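Local coordinates for protein alkyl hydroperoxide reductase AhpD (Deinococcus radiodurans R1, PDB 6K40) that probably acts as a peroxiredoxin-type alkyl hydroperoxide reductase of the AhpD-like family, contributing to antioxidant defence against hydrogen peroxide, at residues A[13-17]-A[182-187]. Numbering follows the deposited sequence.
Sequences RLSFL and SALGFV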
loop_
_atom_site.group_PDB
_atom_site.type_symbol
_atom_site.label_atom_id
_atom_site.label_comp_id
_atom_site.label_asym_id
_atom_site.label_seq_id
_atom_site.Cartn_x
_atom_site.Cartn_y
_atom_site.Cartn_z
ATOM N N ARG A 13 -10.735 -19.662 1.101
ATOM C CA ARG A 13 -10.931 -19.517 2.545
ATOM C C ARG A 13 -11.224 -18.057 2.865
ATOM O O ARG A 13 -10.322 -17.237 3.039
ATOM C CB ARG A 13 -9.724 -20.032 3.314
ATOM C CG ARG A 13 -10.004 -20.189 4.793
ATOM C CD ARG A 13 -8.886 -20.918 5.508
ATOM N NE ARG A 13 -9.227 -21.158 6.905
ATOM C CZ ARG A 13 -8.380 -21.001 7.916
ATOM N NH1 ARG A 13 -7.136 -20.604 7.683
ATOM N NH2 ARG A 13 -8.778 -21.239 9.158
ATOM N N LEU A 14 -12.516 -17.729 2.925
ATOM C CA LEU A 14 -12.954 -16.359 3.155
ATOM C C LEU A 14 -12.721 -15.874 4.583
ATOM O O LEU A 14 -12.737 -14.660 4.817
ATOM C CB LEU A 14 -14.436 -16.224 2.798
ATOM C CG LEU A 14 -14.801 -16.529 1.342
ATOM C CD1 LEU A 14 -16.224 -16.081 1.032
ATOM C CD2 LEU A 14 -13.813 -15.883 0.380
ATOM N N SER A 15 -12.537 -16.773 5.547
ATOM C CA SER A 15 -12.495 -16.345 6.940
ATOM C C SER A 15 -11.749 -17.373 7.779
ATOM O O SER A 15 -11.618 -18.538 7.397
ATOM C CB SER A 15 -13.908 -16.127 7.493
ATOM O OG SER A 15 -13.905 -16.059 8.908
ATOM N N PHE A 16 -11.255 -16.917 8.934
ATOM C CA PHE A 16 -10.737 -17.822 9.952
ATOM C C PHE A 16 -11.844 -18.516 10.730
ATOM O O PHE A 16 -11.565 -19.483 11.447
ATOM C CB PHE A 16 -9.846 -17.067 10.945
ATOM C CG PHE A 16 -8.561 -16.562 10.359
ATOM C CD1 PHE A 16 -7.982 -17.187 9.268
ATOM C CD2 PHE A 16 -7.928 -15.454 10.907
ATOM C CE1 PHE A 16 -6.795 -16.717 8.732
ATOM C CE2 PHE A 16 -6.740 -14.979 10.377
ATOM C CZ PHE A 16 -6.173 -15.611 9.289
ATOM N N LEU A 17 -13.079 -18.042 10.620
ATOM C CA LEU A 17 -14.225 -18.647 11.277
ATOM C C LEU A 17 -15.119 -19.300 10.232
ATOM O O LEU A 17 -14.906 -19.166 9.021
ATOM C CB LEU A 17 -15.015 -17.606 12.077
ATOM C CG LEU A 17 -14.228 -16.709 13.035
ATOM C CD1 LEU A 17 -15.167 -15.762 13.764
ATOM C CD2 LEU A 17 -13.423 -17.539 14.024
ATOM N N SER A 182 -8.834 -7.897 9.684
ATOM C CA SER A 182 -7.501 -8.444 9.917
ATOM C C SER A 182 -7.532 -9.537 10.976
ATOM O O SER A 182 -6.791 -10.524 10.878
ATOM C CB SER A 182 -6.516 -7.344 10.314
ATOM O OG SER A 182 -6.639 -6.195 9.495
ATOM N N ALA A 183 -8.377 -9.379 12.001
ATOM C CA ALA A 183 -8.459 -10.394 13.041
ATOM C C ALA A 183 -9.055 -11.689 12.507
ATOM O O ALA A 183 -8.649 -12.779 12.925
ATOM C CB ALA A 183 -9.282 -9.861 14.208
ATOM N N LEU A 184 -10.020 -11.597 11.589
ATOM C CA LEU A 184 -10.723 -12.787 11.128
ATOM C C LEU A 184 -10.299 -13.241 9.734
ATOM O O LEU A 184 -10.921 -14.153 9.177
ATOM C CB LEU A 184 -12.228 -12.545 11.175
ATOM C CG LEU A 184 -12.729 -12.145 12.562
ATOM C CD1 LEU A 184 -14.208 -11.845 12.517
ATOM C CD2 LEU A 184 -12.424 -13.234 13.579
ATOM N N GLY A 185 -9.250 -12.650 9.171
ATOM C CA GLY A 185 -8.688 -13.130 7.918
ATOM C C GLY A 185 -9.579 -12.995 6.701
ATOM O O GLY A 185 -9.631 -13.914 5.873
ATOM N N PHE A 186 -10.262 -11.863 6.556
ATOM C CA PHE A 186 -11.107 -11.642 5.391
ATOM C C PHE A 186 -10.252 -11.395 4.150
ATOM O O PHE A 186 -9.162 -10.819 4.221
ATOM C CB PHE A 186 -12.051 -10.462 5.632
ATOM C CG PHE A 186 -13.074 -10.705 6.715
ATOM C CD1 PHE A 186 -13.173 -11.942 7.339
ATOM C CD2 PHE A 186 -13.937 -9.692 7.107
ATOM C CE1 PHE A 186 -14.109 -12.162 8.333
ATOM C CE2 PHE A 186 -14.877 -9.906 8.100
ATOM C CZ PHE A 186 -14.966 -11.145 8.710
ATOM N N VAL A 187 -10.751 -11.851 3.005
ATOM C CA VAL A 187 -10.022 -11.809 1.743
ATOM C C VAL A 187 -10.832 -10.989 0.747
ATOM O O VAL A 187 -12.003 -11.295 0.520
ATOM C CB VAL A 187 -9.749 -13.214 1.179
ATOM C CG1 VAL A 187 -8.899 -13.125 -0.077
ATOM C CG2 VAL A 187 -9.078 -14.082 2.230
HETATM O O HOH W 1 -13.555 -12.908 3.282
#
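Phe16 joins the N-terminal segment 13-17 to the end of helix 161-184 through its backbone as well as its ring. Its N donates to Leu184 O over 2.8 Å with an N-H...O angle of 168°, nearly straight, although the donor stands well out of the carbonyl plane. Between Leu14 and Val187 a water makes the link: it accepts from Val187 N at 3.0 Å, while its approach to Leu14 O, 2.5 Å, is doubtfully short. Leu14 O also receives the CA-H of Phe186, with CA 3.5 Å away and an angle at hydrogen of 172°.

With CG beside its own N (chi1 -68°), the Phe16 side chain reaches back over the helix end, where Gly185 CA lies 3.8 Å from the ring centroid in a CH-pi contact and Ala183 O meets the ring edge. Gly185 is the first residue to leave the helix, and its positive phi, which glycine adopts easily, turns the chain out of helical geometry; lacking a side chain, it also lets the aromatic face come close. In this all-helical chain of the AhpD-like family, the loop before helix 27-40 thus lies against the exit of the long helix 161-184. The ring of Phe186, the buried aromatic of the pair, presents its edge to Ser15 OG. Both Ser15 and Phe186 also pack on Ala49 of helix 45-49.

Ser15 shapes its own segment: OG, anti to the backbone N, accepts from Leu17 N at 2.7 Å, forming an ST turn for which a short hydroxyl side chain is well suited.

At the periphery Leu17 CD1 touches Leu184 CD2 at 3.7 Å, two branched leucine ends meeting obliquely; the CG2 methyl of Val187 lies 3.5 Å from Arg13 O.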